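Long-range contacts in ribonuclease mar1, putative (Trypanosoma cruzi, PDB 1YZV), which is of unknown function but belongs to the isochorismatase family and is possibly a ribonuclease: residues L12-G17 against E109-V114; K137-V142 against G167-T172; F94-P99 against L125-A130. One frame throughout, in Å; residues are numbered along the deposited sequence.

Contacts 1 and 2 lie on neighbouring strands of a parallel six-stranded sheet. Contact 1 fastens the N-terminal loop to strand 110-118, and contact 2 pairs the next two strands, 137-146 and 168-171. Their centres are 11 Å apart and they touch: Val113 O meets Val139 N at 2.9 Å, and Lys137 NZ reaches Leu12 O at 2.8 Å. Contact 3 lays loop 94-99, which follows strand 87-91, on helix 120-133, the link between strands 110-118 and 137-146; its centre is 14 Å from that of contact 2, and Cys168 SG lies 4.3 Å from Ala128 CB. Contacts 1 and 3 stay apart, with centres 18 Å and nearest atoms about 6 Å from each other.

Contact 1 (L12-G17 against E109-V114); sequences LLKHYG and EVEQVV
The side chain of Gln112 holds the main chain of Lys14. The carboxamide pairs with both the N-H and the C=O of Lys14, as a neighbouring peptide would: Lys14 N donates to Gln112 OE1 at 3.0 Å, lying in the carbonyl plane on a lone pair, and Gln112 NE2 returns a nearly straight bond (171°) to Lys14 O at 3.1 Å. Lys14 O lies almost in the amide plane, although NE2 is tilted 34° from the plane of the accepting carbonyl. The amide reaches across because the chain beyond CG is extended, while CG itself sits between the backbone N and the carbonyl carbon (chi1 65°).

The extended Lys14 side chain runs on to Glu111, where NZ forms a salt bridge with OE1 at 2.9 Å, approaching the syn lone pair. This ion pair lies toward the partly exposed margin of an otherwise buried contact. Deeper in, Leu13 sets CD2 over the face of the Gln112 carboxamide, 3.5 Å from CD, and turns CD1 to Val114 CG2 at 4.1 Å, the two side chains crossing at about a right angle.

A second shell positions these groups. Gln112 NE2 has a second partner in Thr21 OG1, which with the bonds to Lys14 sets the orientation of the amide; Leu13 N is bonded to Tyr169 OH, and Leu13 O to Lys182 NZ. In this alpha/beta fold, strand 110-118 lies between strands 20-26 and 137-146, and helix 173-181 packs on the face carrying Gln112 and Val114 through Ile176, which touches both Leu13 and Val114, and Leu180, which touches Gln112.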
loop_
_atom_site.group_PDB
_atom_site.type_symbol
_atom_site.label_atom_id
_atom_site.label_comp_id
_atom_site.label_asym_id
_atom_site.label_seq_id
_atom_site.Cartn_x
_atom_site.Cartn_y
_atom_site.Cartn_z
ATOM N N LEU A 12 -16.361 6.527 4.818
ATOM C CA LEU A 12 -16.055 6.410 6.226
ATOM C C LEU A 12 -17.310 5.938 6.941
ATOM O O LEU A 12 -18.388 5.888 6.329
ATOM C CB LEU A 12 -15.627 7.765 6.762
ATOM C CG LEU A 12 -14.311 8.337 6.194
ATOM C CD1 LEU A 12 -14.132 9.725 6.695
ATOM C CD2 LEU A 12 -13.138 7.448 6.522
ATOM N N LEU A 13 -17.184 5.643 8.239
ATOM C CA LEU A 13 -18.349 5.316 9.057
ATOM C C LEU A 13 -19.333 6.484 8.978
ATOM O O LEU A 13 -18.929 7.636 8.879
ATOM C CB LEU A 13 -17.937 5.114 10.511
ATOM C CG LEU A 13 -17.117 3.860 10.800
ATOM C CD1 LEU A 13 -16.451 4.003 12.148
ATOM C CD2 LEU A 13 -17.993 2.612 10.749
ATOM N N LYS A 14 -20.609 6.162 8.913
ATOM C CA LYS A 14 -21.680 7.148 9.021
ATOM C C LYS A 14 -21.797 7.600 10.477
ATOM O O LYS A 14 -21.325 6.913 11.437
ATOM C CB LYS A 14 -23.013 6.545 8.579
ATOM C CG LYS A 14 -23.074 6.210 7.074
ATOM C CD LYS A 14 -24.439 5.689 6.637
ATOM C CE LYS A 14 -24.481 5.422 5.130
ATOM N NZ LYS A 14 -25.718 4.674 4.710
ATOM N N HIS A 15 -22.422 8.759 10.638
ATOM C CA HIS A 15 -22.727 9.299 11.933
ATOM C C HIS A 15 -23.592 8.299 12.688
ATOM O O HIS A 15 -24.445 7.613 12.077
ATOM C CB HIS A 15 -23.467 10.639 11.787
ATOM C CG HIS A 15 -23.631 11.357 13.075
ATOM N ND1 HIS A 15 -24.616 11.027 13.987
ATOM C CD2 HIS A 15 -22.907 12.348 13.643
ATOM C CE1 HIS A 15 -24.483 11.786 15.062
ATOM N NE2 HIS A 15 -23.421 12.559 14.897
ATOM N N TYR A 16 -23.349 8.202 13.999
ATOM C CA TYR A 16 -23.986 7.200 14.805
ATOM C C TYR A 16 -25.503 7.191 14.730
ATOM O O TYR A 16 -26.118 6.127 14.966
ATOM C CB TYR A 16 -23.547 7.262 16.271
ATOM C CG TYR A 16 -23.944 8.510 17.028
ATOM C CD1 TYR A 16 -25.222 8.646 17.573
ATOM C CD2 TYR A 16 -23.024 9.526 17.251
ATOM C CE1 TYR A 16 -25.611 9.809 18.261
ATOM C CE2 TYR A 16 -23.375 10.670 17.978
ATOM C CZ TYR A 16 -24.672 10.784 18.530
ATOM O OH TYR A 16 -25.027 11.951 19.201
ATOM N N GLY A 17 -26.127 8.337 14.453
ATOM C CA GLY A 17 -27.585 8.337 14.305
ATOM C C GLY A 17 -28.123 7.853 12.966
ATOM O O GLY A 17 -29.313 7.674 12.787
ATOM N N GLU A 109 -30.651 -2.223 9.665
ATOM C CA GLU A 109 -30.185 -1.062 10.447
ATOM C C GLU A 109 -28.710 -1.151 10.924
ATOM O O GLU A 109 -28.108 -0.125 11.216
ATOM C CB GLU A 109 -31.075 -0.870 11.665
ATOM C CG GLU A 109 -31.211 -2.133 12.501
ATOM C CD GLU A 109 -32.098 -1.988 13.728
ATOM O OE1 GLU A 109 -32.727 -0.903 13.909
ATOM O OE2 GLU A 109 -32.110 -2.943 14.552
ATOM N N VAL A 110 -28.203 -2.367 11.145
ATOM C CA VAL A 110 -26.810 -2.556 11.564
ATOM C C VAL A 110 -25.927 -2.573 10.322
ATOM O O VAL A 110 -25.703 -3.609 9.705
ATOM C CB VAL A 110 -26.590 -3.843 12.381
ATOM C CG1 VAL A 110 -25.151 -3.875 12.898
ATOM C CG2 VAL A 110 -27.566 -3.919 13.537
ATOM N N GLU A 111 -25.537 -1.389 9.895
ATOM C CA GLU A 111 -24.870 -1.214 8.621
ATOM C C GLU A 111 -23.359 -1.297 8.701
ATOM O O GLU A 111 -22.716 -1.528 7.679
ATOM C CB GLU A 111 -25.214 0.144 8.013
ATOM C CG GLU A 111 -26.619 0.252 7.462
ATOM C CD GLU A 111 -26.925 1.654 6.884
ATOM O OE1 GLU A 111 -25.973 2.361 6.450
ATOM O OE2 GLU A 111 -28.120 2.022 6.865
ATOM N N GLN A 112 -22.802 -1.062 9.888
ATOM C CA GLN A 112 -21.362 -0.913 10.060
ATOM C C GLN A 112 -20.866 -1.521 11.360
ATOM O O GLN A 112 -21.563 -1.535 12.360
ATOM C CB GLN A 112 -20.952 0.545 9.915
ATOM C CG GLN A 112 -21.519 1.462 11.009
ATOM C CD GLN A 112 -21.498 2.928 10.637
ATOM O OE1 GLN A 112 -21.379 3.310 9.449
ATOM N NE2 GLN A 112 -21.584 3.789 11.677
ATOM N N VAL A 113 -19.695 -2.152 11.265
ATOM C CA VAL A 113 -19.086 -2.898 12.365
ATOM C C VAL A 113 -17.698 -2.346 12.544
ATOM O O VAL A 113 -16.976 -2.117 11.545
ATOM C CB VAL A 113 -19.043 -4.405 12.012
ATOM C CG1 VAL A 113 -18.128 -5.178 12.981
ATOM C CG2 VAL A 113 -20.547 -5.015 11.940
ATOM N N VAL A 114 -17.388 -2.021 13.788
ATOM C CA VAL A 114 -16.061 -1.679 14.222
ATOM C C VAL A 114 -15.475 -2.947 14.833
ATOM O O VAL A 114 -16.002 -3.486 15.823
ATOM C CB VAL A 114 -16.093 -0.533 15.250
ATOM C CG1 VAL A 114 -14.730 -0.306 15.877
ATOM C CG2 VAL A 114 -16.612 0.742 14.583
#

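Contact 2 (K137-V142 against G167-T172)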
loop_
_atom_site.group_PDB
_atom_site.type_symbol
_atom_site.label_atom_id
_atom_site.label_comp_id
_atom_site.label_asym_id
_atom_site.label_seq_id
_atom_site.Cartn_x
_atom_site.Cartn_y
_atom_site.Cartn_z
ATOM N N LYS A 137 -20.341 -2.646 6.037
ATOM C CA LYS A 137 -19.124 -1.841 6.148
ATOM C C LYS A 137 -18.400 -2.338 7.369
ATOM O O LYS A 137 -19.026 -2.668 8.385
ATOM C CB LYS A 137 -19.478 -0.343 6.321
ATOM C CG LYS A 137 -18.213 0.593 6.489
ATOM C CD LYS A 137 -18.619 2.072 6.625
ATOM C CE LYS A 137 -18.967 2.729 5.262
ATOM N NZ LYS A 137 -20.013 3.816 5.416
ATOM N N VAL A 138 -17.104 -2.539 7.248
ATOM C CA VAL A 138 -16.313 -3.003 8.392
ATOM C C VAL A 138 -15.010 -2.200 8.515
ATOM O O VAL A 138 -14.319 -1.943 7.523
ATOM C CB VAL A 138 -16.118 -4.570 8.395
ATOM C CG1 VAL A 138 -15.664 -5.092 7.106
ATOM C CG2 VAL A 138 -15.179 -5.027 9.518
ATOM N N VAL A 139 -14.765 -1.669 9.713
ATOM C CA VAL A 139 -13.602 -0.834 9.967
ATOM C C VAL A 139 -12.778 -1.496 11.028
ATOM O O VAL A 139 -13.321 -1.865 12.098
ATOM C CB VAL A 139 -14.033 0.580 10.410
ATOM C CG1 VAL A 139 -12.804 1.524 10.513
ATOM C CG2 VAL A 139 -15.000 1.091 9.410
ATOM N N ILE A 140 -11.544 -1.815 10.670
ATOM C CA ILE A 140 -10.629 -2.458 11.581
ATOM C C ILE A 140 -9.994 -1.331 12.450
ATOM O O ILE A 140 -9.422 -0.395 11.916
ATOM C CB ILE A 140 -9.535 -3.257 10.825
ATOM C CG1 ILE A 140 -10.124 -4.174 9.756
ATOM C CG2 ILE A 140 -8.637 -4.016 11.777
ATOM C CD1 ILE A 140 -11.056 -5.178 10.274
ATOM N N ALA A 141 -9.980 -1.505 13.773
ATOM C CA ALA A 141 -9.212 -0.598 14.643
ATOM C C ALA A 141 -7.853 -1.212 14.857
ATOM O O ALA A 141 -7.674 -2.031 15.764
ATOM C CB ALA A 141 -9.916 -0.386 15.984
ATOM N N VAL A 142 -6.900 -0.859 14.011
ATOM C CA VAL A 142 -5.602 -1.536 14.028
ATOM C C VAL A 142 -4.870 -1.486 15.369
ATOM O O VAL A 142 -4.123 -2.428 15.729
ATOM C CB VAL A 142 -4.677 -1.036 12.840
ATOM C CG1 VAL A 142 -4.281 0.420 12.948
ATOM C CG2 VAL A 142 -3.399 -1.920 12.692
ATOM N N GLY A 167 -15.722 -1.922 0.975
ATOM C CA GLY A 167 -16.311 -1.611 2.257
ATOM C C GLY A 167 -15.611 -2.090 3.528
ATOM O O GLY A 167 -16.166 -1.924 4.584
ATOM N N CYS A 168 -14.349 -2.523 3.443
ATOM C CA CYS A 168 -13.536 -2.800 4.600
ATOM C C CYS A 168 -12.346 -1.862 4.537
ATOM O O CYS A 168 -11.641 -1.840 3.542
ATOM C CB CYS A 168 -13.015 -4.222 4.561
ATOM S SG CYS A 168 -11.774 -4.601 5.813
ATOM N N TYR A 169 -12.166 -1.046 5.564
ATOM C CA TYR A 169 -10.909 -0.316 5.707
ATOM C C TYR A 169 -10.326 -0.308 7.109
ATOM O O TYR A 169 -10.938 -0.790 8.084
ATOM C CB TYR A 169 -11.092 1.093 5.251
ATOM C CG TYR A 169 -12.005 1.871 6.122
ATOM C CD1 TYR A 169 -13.360 1.947 5.816
ATOM C CD2 TYR A 169 -11.482 2.809 7.063
ATOM C CE1 TYR A 169 -14.205 2.732 6.580
ATOM C CE2 TYR A 169 -12.313 3.600 7.831
ATOM C CZ TYR A 169 -13.699 3.509 7.639
ATOM O OH TYR A 169 -14.570 4.364 8.332
ATOM N N ILE A 170 -9.088 0.142 7.184
ATOM C CA ILE A 170 -8.345 0.070 8.435
ATOM C C ILE A 170 -8.172 1.477 8.956
ATOM O O ILE A 170 -7.669 2.382 8.230
ATOM C CB ILE A 170 -6.941 -0.544 8.228
ATOM C CG1 ILE A 170 -7.060 -1.870 7.504
ATOM C CG2 ILE A 170 -6.194 -0.618 9.556
ATOM C CD1 ILE A 170 -7.643 -2.839 8.257
ATOM N N SER A 171 -8.508 1.635 10.221
ATOM C CA SER A 171 -8.425 2.934 10.896
ATOM C C SER A 171 -7.891 2.722 12.312
ATOM O O SER A 171 -7.258 1.692 12.600
ATOM C CB SER A 171 -9.809 3.623 10.869
ATOM O OG SER A 171 -9.735 4.996 11.213
ATOM N N THR A 172 -7.917 3.780 13.114
ATOM C CA THR A 172 -7.515 3.685 14.538
ATOM C C THR A 172 -8.695 4.077 15.407
ATOM O O THR A 172 -9.534 4.852 14.984
ATOM C CB THR A 172 -6.288 4.568 14.868
ATOM O OG1 THR A 172 -6.572 5.918 14.518
ATOM C CG2 THR A 172 -5.054 4.091 14.121
#
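Val139 sets both methyls on the Tyr169 ring: CG1 lies over one face, 3.4 Å from CE2, and CG2 comes within 3.3 Å of CZ. The ring is brought back over its neighbour by chi1 of 67°, which puts CG between the backbone N and the carbonyl carbon. Lys137 CD comes to the ring edge, near its plane, and Val139 CG1 also meets Ser171 CB at 3.7 Å. Tyr169 OH is bonded to Gln179 OE1. Under these side chains the backbones pair in parallel, with five hydrogen bonds from Val138 N to Gly167 O through Val142 N to Ser171 O. This is the strand pair of a beta-alpha-beta crossover, strand 137-146 returning through helix 150-161 to strand 168-171. On the other face of the sheet, Val138 CG1 meets Cys168 CB at 3.8 Å, and Met160 of helix 150-161 touches both Ile140 and Ile170. Where the chain turns a corner at Val142, Val142 CB rests 3.6 Å from Ile170 CG2, and Val142 CG1 lies alongside Thr172 CG2, the two side chains pointing the same way. Thr172, the N-cap of helix 173-181, bonds through OG1 to Asp152 of the second subunit.

Contact 3 (F94-P99 against L125-A130); sequences FAMLVP and LQTAAA
Gln126, Thr127 and Ala130 form the stripe of helix 120-133 on which the irregular chain of Phe94, Ala95, Met96 and Leu97 lies. The helix follows strand 110-118 in the alpha/beta fold of the isochorismatase family, and the loop leads from strand 87-91 toward helix 102-105.

Gln126 comes first. Its amide lies beside Phe94, the two side chains pointing the same way with the ring and amide planes 89° apart; OE1 sits at the ring edge, in its plane, 4.0 Å from Phe94 CD2. Gln126 OE1 also accepts a bond from a water at 2.8 Å, and the same water accepts a bond from Ala95 N, bridging helix and loop. NE2 is taken by Met178 O of the third subunit, which fixes the turn of the amide. The main chain of Gln126 takes part too: its O lies 3.7 Å from Ala95 CB.

Thr127 supplies the direct polar link. Met96 N donates to Thr127 OG1 at 2.9 Å, with an angle of 144° at the hydrogen. The hydroxyl in turn bonds to Cys123 O one turn back, which chi1 of -58° allows by holding OG1 beside the backbone N. Met96 CG packs against the same oxygen at 3.4 Å, while Phe24 of strand 20-26 touches both residues.

Ala130, one turn on, is met by Leu97 and Ala95. Leu97 is the centre of an inverse gamma turn, closed by Val98 N to Met96 O, and turns CD1 to Ala130 CB, though the modelled approach is doubtfully short. Ala95 CB lies 4.3 Å from Ala130 CB.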
loop_
_atom_site.group_PDB
_atom_site.type_symbol
_atom_site.label_atom_id
_atom_site.label_comp_id
_atom_site.label_asym_id
_atom_site.label_seq_id
_atom_site.Cartn_x
_atom_site.Cartn_y
_atom_site.Cartn_z
ATOM N N PHE A 94 -13.536 -19.502 13.334
ATOM C CA PHE A 94 -12.557 -18.418 13.515
ATOM C C PHE A 94 -13.282 -17.072 13.328
ATOM O O PHE A 94 -13.242 -16.208 14.212
ATOM C CB PHE A 94 -11.357 -18.581 12.594
ATOM C CG PHE A 94 -10.598 -19.849 12.824
ATOM C CD1 PHE A 94 -10.356 -20.305 14.110
ATOM C CD2 PHE A 94 -10.173 -20.606 11.761
ATOM C CE1 PHE A 94 -9.703 -21.512 14.328
ATOM C CE2 PHE A 94 -9.425 -21.747 11.945
ATOM C CZ PHE A 94 -9.244 -22.245 13.253
ATOM N N ALA A 95 -14.070 -16.969 12.269
ATOM C CA ALA A 95 -14.984 -15.795 12.103
ATOM C C ALA A 95 -16.042 -15.698 13.220
ATOM O O ALA A 95 -16.578 -16.707 13.685
ATOM C CB ALA A 95 -15.632 -15.814 10.752
ATOM N N MET A 96 -16.399 -14.461 13.595
ATOM C CA MET A 96 -17.293 -14.207 14.710
ATOM C C MET A 96 -18.758 -14.415 14.334
ATOM O O MET A 96 -19.598 -14.449 15.238
ATOM C CB MET A 96 -17.123 -12.786 15.251
ATOM C CG MET A 96 -15.769 -12.517 15.860
ATOM S SD MET A 96 -15.636 -10.781 16.342
ATOM C CE MET A 96 -16.890 -10.633 17.602
ATOM N N LEU A 97 -19.050 -14.724 13.067
ATOM C CA LEU A 97 -20.432 -14.664 12.565
ATOM C C LEU A 97 -21.154 -15.976 12.739
ATOM O O LEU A 97 -21.668 -16.584 11.780
ATOM C CB LEU A 97 -20.481 -14.184 11.103
ATOM C CG LEU A 97 -20.157 -12.705 10.936
ATOM C CD1 LEU A 97 -20.167 -12.414 9.455
ATOM C CD2 LEU A 97 -21.212 -11.847 11.621
ATOM N N VAL A 98 -21.141 -16.430 13.975
ATOM C CA VAL A 98 -21.742 -17.692 14.332
ATOM C C VAL A 98 -23.252 -17.481 14.481
ATOM O O VAL A 98 -23.714 -16.344 14.602
ATOM C CB VAL A 98 -21.078 -18.268 15.595
ATOM C CG1 VAL A 98 -19.588 -18.583 15.308
ATOM C CG2 VAL A 98 -21.166 -17.307 16.775
ATOM N N PRO A 99 -24.030 -18.569 14.411
ATOM C CA PRO A 99 -25.506 -18.430 14.449
ATOM C C PRO A 99 -26.091 -17.578 15.592
ATOM O O PRO A 99 -27.040 -16.869 15.369
ATOM C CB PRO A 99 -25.997 -19.878 14.528
ATOM C CG PRO A 99 -24.892 -20.709 13.906
ATOM C CD PRO A 99 -23.596 -19.973 14.186
ATOM N N LEU A 125 -9.249 -11.170 10.531
ATOM C CA LEU A 125 -9.273 -11.303 9.100
ATOM C C LEU A 125 -10.525 -12.021 8.580
ATOM O O LEU A 125 -11.144 -11.563 7.611
ATOM C CB LEU A 125 -8.039 -12.068 8.627
ATOM C CG LEU A 125 -7.890 -12.239 7.113
ATOM C CD1 LEU A 125 -7.788 -10.901 6.436
ATOM C CD2 LEU A 125 -6.700 -13.142 6.739
ATOM N N GLN A 126 -10.767 -13.231 9.080
ATOM C CA GLN A 126 -11.902 -14.014 8.636
ATOM C C GLN A 126 -13.282 -13.392 8.959
ATOM O O GLN A 126 -14.223 -13.546 8.197
ATOM C CB GLN A 126 -11.822 -15.480 9.130
ATOM C CG GLN A 126 -10.539 -16.146 8.641
ATOM C CD GLN A 126 -10.491 -17.616 8.806
ATOM O OE1 GLN A 126 -11.534 -18.301 8.802
ATOM N NE2 GLN A 126 -9.271 -18.141 8.946
ATOM N N THR A 127 -13.382 -12.686 10.071
ATOM C CA THR A 127 -14.600 -11.940 10.415
ATOM C C THR A 127 -14.846 -10.807 9.421
ATOM O O THR A 127 -15.967 -10.602 8.976
ATOM C CB THR A 127 -14.532 -11.416 11.882
ATOM O OG1 THR A 127 -14.348 -12.511 12.800
ATOM C CG2 THR A 127 -15.785 -10.640 12.266
ATOM N N ALA A 128 -13.802 -10.053 9.082
ATOM C CA ALA A 128 -13.915 -8.978 8.099
ATOM C C ALA A 128 -14.425 -9.540 6.776
ATOM O O ALA A 128 -15.324 -8.962 6.175
ATOM C CB ALA A 128 -12.575 -8.264 7.875
ATOM N N ALA A 129 -13.825 -10.632 6.325
ATOM C CA ALA A 129 -14.230 -11.244 5.088
ATOM C C ALA A 129 -15.693 -11.657 5.127
ATOM O O ALA A 129 -16.420 -11.455 4.152
ATOM C CB ALA A 129 -13.327 -12.456 4.761
ATOM N N ALA A 130 -16.101 -12.306 6.213
ATOM C CA ALA A 130 -17.499 -12.742 6.388
ATOM C C ALA A 130 -18.498 -11.554 6.392
ATOM O O ALA A 130 -19.551 -11.611 5.753
ATOM C CB ALA A 130 -17.628 -13.558 7.676
HETATM O O HOH W 1 -13.998 -18.805 9.988
#